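Local coordinates for dipicolinate synthase subunit A (Bacillus halodurans, PDB 3D4O), which probably takes part in making dipicolinate, the calcium-binding acid of bacterial spores, as an oxidoreductase subunit with Rossmann-type nucleotide-binding folds, at residues M2-V8 and V286-E291; A138-I142 and S169-F174; A156-G162 and V214-T220. All blocks are in the same frame, centred on the assembly; numbering follows the deposited sequence.

The three contacts sample both parallel sheets of the chain, each with the 3-2-1-4-5-6 strand order of a Rossmann fold. Contact 1 closes the chain on itself, bringing the end of helix 274-289 back to the start of strand 7-11; its centre lies about 35 Å from that of contact 2 and about 42 Å from that of contact 3, without touching either. Contact 3 lies in the second sheet and contact 2 joins two helices packed against it, their centres about 11 Å apart. They meet where F174 CE2 comes 3.3 Å from I218 CD1 and V170 CG1 comes 3.9 Å from V160 CG2. G162 of contact 3 opens a GxGxxG sequence that probably marks a dinucleotide site.

Contact 1: residues M2-V8 and V286-E291; sequences MLTGKHV and VKLLAE
The last turn of helix 274-289 returns to the sheet formed early in the chain and meets L3 and K6, the two ends of a type II beta turn that leads into strand 7-11. The polar link is a single hydrogen bond from K6 NZ to L289 O, 2.6 Å long; at a C=O...donor angle of 168° the ammonium approaches the carbonyl oxygen nearly in line with its C=O bond. The lysine chain runs extended beyond CG, and its methylenes follow the ammonium in, K6 CD lying 3.3 Å from L289 O. Replacing this lysine with a leucine would probably leave L289 O without its ammonium mate and remove the one polar tie between the turn and the helix end.

The apolar part lies beside this bond. L3 has CG anti to its carbonyl carbon (chi1 -59°), which carries CD2 to the helix; there it crosses the L289 side chain obliquely and comes 3.7 Å from L289 CB. Its other methyl faces V286, with L3 CD1 4.3 Å from V286 CG2. V8, already in the strand, adds a looser touch, its CG1 4.4 Å from L289 CD1. M2, a selenomethionine exposed to solvent, bends at chi2 and chi3 and lays CE 4.0 Å from A290 CB; its approach to V286 is tighter than normal van der Waals contact and is doubtful in detail.

L24 of helix 15-26 touches L3, V8 and V286, while Y101 of strand 99-102 touches L289. The geometry thus combines an apolar seam with a cation at the C-terminal end of a helix, where carbonyls gather partial negative charge; the lysine would be expected to offset some of that charge, and to tie the last modelled turn to the start of the chain.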
loop_
_atom_site.group_PDB
_atom_site.type_symbol
_atom_site.label_atom_id
_atom_site.label_comp_id
_atom_site.label_asym_id
_atom_site.label_seq_id
_atom_site.Cartn_x
_atom_site.Cartn_y
_atom_site.Cartn_z
HETATM N N MSE C 2 29.243 -17.655 21.195
HETATM C CA MSE C 2 29.851 -16.584 20.411
HETATM C C MSE C 2 30.074 -15.290 21.126
HETATM O O MSE C 2 31.160 -14.728 21.103
HETATM C CB MSE C 2 28.940 -16.273 19.267
HETATM C CG MSE C 2 28.897 -17.385 18.292
HETATM SE SE MSE C 2 30.133 -16.964 16.858
HETATM C CE MSE C 2 29.200 -15.508 15.953
ATOM N N LEU C 3 29.003 -14.817 21.723
ATOM C CA LEU C 3 28.986 -13.507 22.383
ATOM C C LEU C 3 29.087 -13.623 23.884
ATOM O O LEU C 3 28.725 -12.726 24.622
ATOM C CB LEU C 3 27.722 -12.741 21.982
ATOM C CG LEU C 3 27.551 -12.479 20.481
ATOM C CD1 LEU C 3 26.189 -11.854 20.209
ATOM C CD2 LEU C 3 28.669 -11.613 19.943
ATOM N N THR C 4 29.598 -14.759 24.312
ATOM C CA THR C 4 29.804 -15.023 25.742
ATOM C C THR C 4 30.828 -14.057 26.288
ATOM O O THR C 4 31.878 -13.834 25.695
ATOM C CB THR C 4 30.303 -16.469 26.015
ATOM O OG1 THR C 4 29.344 -17.417 25.521
ATOM C CG2 THR C 4 30.525 -16.697 27.514
ATOM N N GLY C 5 30.474 -13.468 27.416
ATOM C CA GLY C 5 31.340 -12.546 28.149
ATOM C C GLY C 5 31.246 -11.126 27.652
ATOM O O GLY C 5 31.896 -10.217 28.181
ATOM N N LYS C 6 30.449 -10.945 26.609
ATOM C CA LYS C 6 30.239 -9.613 26.040
ATOM C C LYS C 6 28.987 -9.000 26.615
ATOM O O LYS C 6 28.024 -9.687 26.892
ATOM C CB LYS C 6 30.266 -9.639 24.514
ATOM C CG LYS C 6 31.688 -9.934 24.049
ATOM C CD LYS C 6 31.995 -9.508 22.616
ATOM C CE LYS C 6 33.520 -9.383 22.442
ATOM N NZ LYS C 6 33.949 -8.710 21.171
ATOM N N HIS C 7 29.065 -7.708 26.888
ATOM C CA HIS C 7 27.950 -6.970 27.458
ATOM C C HIS C 7 27.565 -5.836 26.558
ATOM O O HIS C 7 28.366 -4.947 26.287
ATOM C CB HIS C 7 28.298 -6.474 28.861
ATOM C CG HIS C 7 27.296 -5.521 29.442
ATOM N ND1 HIS C 7 25.954 -5.568 29.133
ATOM C CD2 HIS C 7 27.429 -4.552 30.378
ATOM C CE1 HIS C 7 25.316 -4.635 29.816
ATOM N NE2 HIS C 7 26.187 -4.007 30.582
ATOM N N VAL C 8 26.331 -5.897 26.073
ATOM C CA VAL C 8 25.801 -4.860 25.196
ATOM C C VAL C 8 24.549 -4.197 25.775
ATOM O O VAL C 8 23.733 -4.810 26.457
ATOM C CB VAL C 8 25.506 -5.373 23.726
ATOM C CG1 VAL C 8 26.575 -6.363 23.261
ATOM C CG2 VAL C 8 24.146 -6.020 23.616
ATOM N N VAL C 286 25.938 -9.798 15.061
ATOM C CA VAL C 286 26.534 -10.969 15.709
ATOM C C VAL C 286 27.975 -11.097 15.232
ATOM O O VAL C 286 28.900 -11.308 16.015
ATOM C CB VAL C 286 25.763 -12.276 15.392
ATOM C CG1 VAL C 286 26.676 -13.454 15.555
ATOM C CG2 VAL C 286 24.530 -12.419 16.281
ATOM N N LYS C 287 28.157 -10.891 13.936
ATOM C CA LYS C 287 29.484 -11.011 13.304
ATOM C C LYS C 287 30.446 -9.924 13.766
ATOM O O LYS C 287 31.591 -10.199 14.112
ATOM C CB LYS C 287 29.364 -10.979 11.782
ATOM N N LEU C 288 29.940 -8.700 13.809
ATOM C CA LEU C 288 30.740 -7.511 14.162
ATOM C C LEU C 288 31.147 -7.502 15.612
ATOM O O LEU C 288 32.265 -7.122 15.960
ATOM C CB LEU C 288 29.994 -6.215 13.816
ATOM C CG LEU C 288 29.830 -6.014 12.303
ATOM C CD1 LEU C 288 28.889 -4.851 11.885
ATOM C CD2 LEU C 288 31.229 -5.853 11.708
ATOM N N LEU C 289 30.250 -7.991 16.450
ATOM C CA LEU C 289 30.469 -8.011 17.905
ATOM C C LEU C 289 31.429 -9.114 18.286
ATOM O O LEU C 289 32.115 -9.054 19.315
ATOM C CB LEU C 289 29.128 -8.184 18.646
ATOM C CG LEU C 289 28.230 -6.953 18.535
ATOM C CD1 LEU C 289 26.800 -7.235 18.921
ATOM C CD2 LEU C 289 28.821 -5.822 19.386
ATOM N N ALA C 290 31.505 -10.089 17.396
ATOM C CA ALA C 290 32.307 -11.299 17.610
ATOM C C ALA C 290 33.741 -11.138 17.104
ATOM O O ALA C 290 34.531 -12.080 17.113
ATOM C CB ALA C 290 31.631 -12.497 16.957
ATOM N N GLU C 291 34.063 -9.929 16.667
ATOM C CA GLU C 291 35.407 -9.598 16.188
ATOM C C GLU C 291 36.222 -9.132 17.368
ATOM O O GLU C 291 36.054 -9.651 18.470
ATOM C CB GLU C 291 35.368 -8.507 15.124
ATOM C CG GLU C 291 34.751 -8.938 13.799
ATOM C CD GLU C 291 34.602 -7.781 12.797
ATOM O OE1 GLU C 291 34.873 -6.603 13.175
ATOM O OE2 GLU C 291 34.199 -8.060 11.633
#

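Contact 2: residues A138-I142 and S169-F174; sequences AEGTI and SVARKF. With EDO (1,2-ethanediol), chain L.
I142 divides its side chain between two neighbours on the facing helix: CG1 lies over the F174 ring while CD1 presses on K173. The CH-pi contact puts I142 CG1 4.0 Å from the F174 ring centroid and 21° off the ring normal, displaced from the ring centre toward its CE2 and CZ atoms. One bond further out, I142 CD1 approaches K173 CB to 3.4 Å, closer than carbons usually pack, and the two side chains cross at about a right angle. The isoleucine torsion accounts for this reach, since CG1 stands anti to the carbonyl carbon (chi1 -81°) and the chain continues extended to CD1.

The same ring is met at its edge by T141 CG2, which lies in the ring plane 3.7 Å from F174 CE2. T141 can present this methyl because OG1 is turned back to bond T137 O in its own helix. A138 is small enough to let the backbones close in: its CA comes 4.8 Å from V170 CA, and A138 CB packs 3.7 Å from K173 CD, so the lysine is used here for its aliphatic stem. K173 NZ stays 5.6 Å from E139 OE2; E139 OE1 and OE2 accept instead from I153 N and H154 N of the second subunit. No hydrogen bond joins the segments. A 1,2-ethanediol, probably from the crystallisation liquor, makes a weak hydrogen bond to R172 O and another hydrogen bond to M197 O, on the side of helix 165-176 away from helix 127-148.

The short helical axes approach to 9.4 Å at a signed crossing angle of -49°. On the sheet side, V170 and F174 pack on V160, V158 and I218 of strands 157-161 and 216-219, which places the helix pair between its own Rossmann sheet and the dimer interface.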
loop_
_atom_site.group_PDB
_atom_site.type_symbol
_atom_site.label_atom_id
_atom_site.label_comp_id
_atom_site.label_asym_id
_atom_site.label_seq_id
_atom_site.Cartn_x
_atom_site.Cartn_y
_atom_site.Cartn_z
ATOM N N ALA C 138 11.080 0.141 -0.212
ATOM C CA ALA C 138 10.292 0.260 -1.496
ATOM C C ALA C 138 8.906 -0.273 -1.304
ATOM O O ALA C 138 7.934 0.305 -1.780
ATOM C CB ALA C 138 10.942 -0.467 -2.634
ATOM N N GLU C 139 8.834 -1.379 -0.584
ATOM C CA GLU C 139 7.559 -2.001 -0.280
ATOM C C GLU C 139 6.698 -1.047 0.482
ATOM O O GLU C 139 5.535 -0.862 0.169
ATOM C CB GLU C 139 7.696 -3.331 0.471
ATOM C CG GLU C 139 8.176 -4.414 -0.492
ATOM C CD GLU C 139 8.165 -5.825 0.052
ATOM O OE1 GLU C 139 7.461 -6.133 1.063
ATOM O OE2 GLU C 139 8.814 -6.682 -0.597
ATOM N N GLY C 140 7.286 -0.407 1.471
ATOM C CA GLY C 140 6.548 0.556 2.272
ATOM C C GLY C 140 6.133 1.768 1.457
ATOM O O GLY C 140 5.061 2.313 1.645
ATOM N N THR C 141 7.007 2.183 0.553
ATOM C CA THR C 141 6.748 3.341 -0.305
ATOM C C THR C 141 5.573 3.036 -1.250
ATOM O O THR C 141 4.689 3.824 -1.457
ATOM C CB THR C 141 8.017 3.736 -1.119
ATOM O OG1 THR C 141 9.063 4.063 -0.200
ATOM C CG2 THR C 141 7.743 4.974 -2.048
ATOM N N ILE C 142 5.558 1.826 -1.759
ATOM C CA ILE C 142 4.487 1.390 -2.647
ATOM C C ILE C 142 3.186 1.333 -1.867
ATOM O O ILE C 142 2.149 1.824 -2.315
ATOM C CB ILE C 142 4.845 0.042 -3.270
ATOM C CG1 ILE C 142 5.786 0.305 -4.449
ATOM C CG2 ILE C 142 3.617 -0.770 -3.737
ATOM C CD1 ILE C 142 6.486 -0.982 -4.891
ATOM N N SER C 169 15.982 0.852 -6.265
ATOM C CA SER C 169 15.033 -0.209 -5.848
ATOM C C SER C 169 13.589 0.262 -5.927
ATOM O O SER C 169 12.676 -0.488 -6.254
ATOM C CB SER C 169 15.291 -0.602 -4.397
ATOM O OG SER C 169 16.585 -1.138 -4.267
ATOM N N VAL C 170 13.429 1.525 -5.602
ATOM C CA VAL C 170 12.127 2.179 -5.544
ATOM C C VAL C 170 11.582 2.357 -6.946
ATOM O O VAL C 170 10.456 1.993 -7.245
ATOM C CB VAL C 170 12.181 3.518 -4.787
ATOM C CG1 VAL C 170 10.943 4.391 -5.093
ATOM C CG2 VAL C 170 12.340 3.262 -3.263
ATOM N N ALA C 171 12.418 2.875 -7.821
ATOM C CA ALA C 171 11.988 3.141 -9.199
ATOM C C ALA C 171 11.625 1.831 -9.918
ATOM O O ALA C 171 10.580 1.722 -10.570
ATOM C CB ALA C 171 13.051 3.906 -9.944
ATOM N N ARG C 172 12.434 0.808 -9.693
ATOM C CA ARG C 172 12.257 -0.499 -10.333
ATOM C C ARG C 172 10.878 -1.099 -9.995
ATOM O O ARG C 172 10.180 -1.655 -10.838
ATOM C CB ARG C 172 13.405 -1.446 -9.919
ATOM C CG ARG C 172 13.463 -2.775 -10.670
ATOM C CD ARG C 172 14.770 -3.598 -10.376
ATOM N NE ARG C 172 15.944 -3.366 -11.250
ATOM C CZ ARG C 172 17.107 -2.828 -10.852
ATOM N NH1 ARG C 172 17.237 -2.441 -9.592
ATOM N NH2 ARG C 172 18.156 -2.709 -11.706
ATOM N N LYS C 173 10.505 -0.970 -8.747
ATOM C CA LYS C 173 9.233 -1.488 -8.258
ATOM C C LYS C 173 8.018 -0.664 -8.731
ATOM O O LYS C 173 6.977 -1.203 -8.978
ATOM C CB LYS C 173 9.243 -1.664 -6.738
ATOM C CG LYS C 173 10.011 -2.927 -6.388
ATOM C CD LYS C 173 10.085 -3.235 -4.900
ATOM C CE LYS C 173 10.493 -4.732 -4.655
ATOM N NZ LYS C 173 11.763 -5.252 -5.187
ATOM N N PHE C 174 8.141 0.643 -8.852
ATOM C CA PHE C 174 6.995 1.392 -9.343
ATOM C C PHE C 174 6.760 1.008 -10.802
ATOM O O PHE C 174 5.613 0.832 -11.243
ATOM C CB PHE C 174 7.121 2.899 -9.128
ATOM C CG PHE C 174 6.616 3.334 -7.800
ATOM C CD1 PHE C 174 5.275 3.663 -7.637
ATOM C CD2 PHE C 174 7.444 3.363 -6.700
ATOM C CE1 PHE C 174 4.783 4.023 -6.408
ATOM C CE2 PHE C 174 6.966 3.739 -5.479
ATOM C CZ PHE C 174 5.629 4.080 -5.322
HETATM C C1 EDO L . 12.494 -1.276 -14.630
HETATM O O1 EDO L . 13.689 -1.855 -15.162
HETATM C C2 EDO L . 11.335 -2.266 -14.764
HETATM O O2 EDO L . 10.900 -2.609 -13.455
#

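Contact 3: residues A156-G162 and V214-T220; sequences ANVAVLG and VDVCINT
V158-L161 and V216-N219 pair along the buried middle of two parallel strands, and this is the tightly packed part of the contact, with side chains meeting on both faces. The strands run only 12° apart in direction, as central strands of a Rossmann sheet. On one face I218 CD1 bridges two valines, 3.8 Å from V158 CG1 and 4.1 Å from V160 CG2, with F174 of helix 165-176 covering V158 and I218. On the other, L161 CD1 meets C217 SG and A159 CB meets V214 CG1, again at van der Waals distance. Between the faces run the ladder bonds, of which I218 N to A159 O is the straightest (2.9 Å, 170° at the hydrogen).

The partly exposed residues lie at the ends, N157 and D215 at one and T220 at the other. At the first a side chain joins the backbone ladder: N157 N donates to D215 OD2 (2.8 Å), which it meets on the anti side and somewhat out of the carboxylate plane. N157 O accepts from both D215 N and V216 N, the latter bond longer at 3.3 Å. D215 OD1 bonds H237 and N157 ND2 bonds D213 O, so each has a partner outside the two strands.

At the opposite end T220 OG1 lies between its backbone N and carbonyl carbon (chi1 69°) and donates to L161 O over 2.6 Å, on a lone pair in the carbonyl plane, while T220 N bonds that same oxygen. L161 O, held by two donors of T220, is the last carbonyl of the strand and would help hold the chain where the glycine-rich turn begins. At G162 a side chain would run into the T220 hydroxyl and, phi being positive, would also jam against the carbonyl oxygen of L161; both call for glycine, consistent with a dinucleotide-binding loop.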
loop_
_atom_site.group_PDB
_atom_site.type_symbol
_atom_site.label_atom_id
_atom_site.label_comp_id
_atom_site.label_asym_id
_atom_site.label_seq_id
_atom_site.Cartn_x
_atom_site.Cartn_y
_atom_site.Cartn_z
ATOM N N ALA C 156 -0.110 5.724 -13.804
ATOM C CA ALA C 156 0.164 7.077 -13.280
ATOM C C ALA C 156 1.563 7.494 -13.636
ATOM O O ALA C 156 2.395 6.669 -13.949
ATOM C CB ALA C 156 0.010 7.105 -11.724
ATOM N N ASN C 157 1.795 8.801 -13.603
ATOM C CA ASN C 157 3.112 9.363 -13.827
ATOM C C ASN C 157 3.833 9.446 -12.513
ATOM O O ASN C 157 3.432 10.195 -11.640
ATOM C CB ASN C 157 3.016 10.757 -14.444
ATOM C CG ASN C 157 2.500 10.716 -15.885
ATOM O OD1 ASN C 157 2.606 9.696 -16.580
ATOM N ND2 ASN C 157 1.963 11.829 -16.337
ATOM N N VAL C 158 4.915 8.689 -12.389
ATOM C CA VAL C 158 5.694 8.641 -11.149
ATOM C C VAL C 158 7.125 9.010 -11.371
ATOM O O VAL C 158 7.770 8.491 -12.263
ATOM C CB VAL C 158 5.666 7.198 -10.544
ATOM C CG1 VAL C 158 6.592 7.076 -9.299
ATOM C CG2 VAL C 158 4.227 6.799 -10.219
ATOM N N ALA C 159 7.600 9.952 -10.579
ATOM C CA ALA C 159 9.003 10.400 -10.617
ATOM C C ALA C 159 9.696 9.956 -9.360
ATOM O O ALA C 159 9.108 10.002 -8.258
ATOM C CB ALA C 159 9.116 11.900 -10.715
ATOM N N VAL C 160 10.909 9.453 -9.550
ATOM C CA VAL C 160 11.808 9.150 -8.428
ATOM C C VAL C 160 13.014 10.061 -8.608
ATOM O O VAL C 160 13.555 10.202 -9.714
ATOM C CB VAL C 160 12.276 7.697 -8.349
ATOM C CG1 VAL C 160 13.275 7.538 -7.188
ATOM C CG2 VAL C 160 11.119 6.701 -8.175
ATOM N N LEU C 161 13.417 10.711 -7.529
ATOM C CA LEU C 161 14.551 11.644 -7.567
ATOM C C LEU C 161 15.708 10.942 -6.891
ATOM O O LEU C 161 15.636 10.599 -5.705
ATOM C CB LEU C 161 14.228 12.950 -6.863
ATOM C CG LEU C 161 12.990 13.671 -7.398
ATOM C CD1 LEU C 161 12.762 14.975 -6.623
ATOM C CD2 LEU C 161 13.039 13.943 -8.896
ATOM N N GLY C 162 16.710 10.640 -7.705
ATOM C CA GLY C 162 17.927 9.959 -7.274
ATOM C C GLY C 162 17.976 8.516 -7.697
ATOM O O GLY C 162 16.964 7.814 -7.658
ATOM N N VAL C 214 3.512 15.102 -13.011
ATOM C CA VAL C 214 3.735 13.969 -12.114
ATOM C C VAL C 214 2.685 13.825 -11.042
ATOM O O VAL C 214 2.304 14.790 -10.344
ATOM C CB VAL C 214 5.156 14.020 -11.523
ATOM C CG1 VAL C 214 5.334 12.994 -10.466
ATOM C CG2 VAL C 214 6.140 13.794 -12.682
ATOM N N ASP C 215 2.262 12.584 -10.891
ATOM C CA ASP C 215 1.211 12.236 -9.937
ATOM C C ASP C 215 1.732 11.857 -8.556
ATOM O O ASP C 215 1.080 12.091 -7.558
ATOM C CB ASP C 215 0.433 11.053 -10.470
ATOM C CG ASP C 215 -0.263 11.360 -11.737
ATOM O OD1 ASP C 215 -0.954 12.401 -11.783
ATOM O OD2 ASP C 215 -0.142 10.538 -12.666
ATOM N N VAL C 216 2.879 11.181 -8.545
ATOM C CA VAL C 216 3.534 10.772 -7.299
ATOM C C VAL C 216 5.015 10.977 -7.486
ATOM O O VAL C 216 5.589 10.537 -8.476
ATOM C CB VAL C 216 3.265 9.296 -6.890
ATOM C CG1 VAL C 216 3.944 8.970 -5.512
ATOM C CG2 VAL C 216 1.753 9.011 -6.780
ATOM N N CYS C 217 5.596 11.687 -6.546
ATOM C CA CYS C 217 7.011 11.977 -6.564
ATOM C C CYS C 217 7.669 11.461 -5.292
ATOM O O CYS C 217 7.270 11.823 -4.185
ATOM C CB CYS C 217 7.203 13.467 -6.668
ATOM S SG CYS C 217 8.938 14.010 -6.654
ATOM N N ILE C 218 8.653 10.584 -5.474
ATOM C CA ILE C 218 9.409 10.017 -4.362
ATOM C C ILE C 218 10.799 10.568 -4.351
ATOM O O ILE C 218 11.551 10.378 -5.299
ATOM C CB ILE C 218 9.498 8.467 -4.486
ATOM C CG1 ILE C 218 8.062 7.907 -4.569
ATOM C CG2 ILE C 218 10.320 7.928 -3.322
ATOM C CD1 ILE C 218 7.855 6.934 -5.696
ATOM N N ASN C 219 11.144 11.308 -3.303
ATOM C CA ASN C 219 12.506 11.813 -3.190
ATOM C C ASN C 219 13.411 10.919 -2.368
ATOM O O ASN C 219 13.042 10.477 -1.282
ATOM C CB ASN C 219 12.566 13.197 -2.574
ATOM C CG ASN C 219 14.005 13.673 -2.426
ATOM O OD1 ASN C 219 14.756 13.688 -3.394
ATOM N ND2 ASN C 219 14.406 13.998 -1.214
ATOM N N THR C 220 14.596 10.645 -2.916
ATOM C CA THR C 220 15.661 9.947 -2.180
ATOM C C THR C 220 16.901 10.849 -2.038
ATOM O O THR C 220 17.821 10.510 -1.324
ATOM C CB THR C 220 16.114 8.628 -2.837
ATOM O OG1 THR C 220 16.816 8.892 -4.065
ATOM C CG2 THR C 220 14.936 7.712 -3.095
#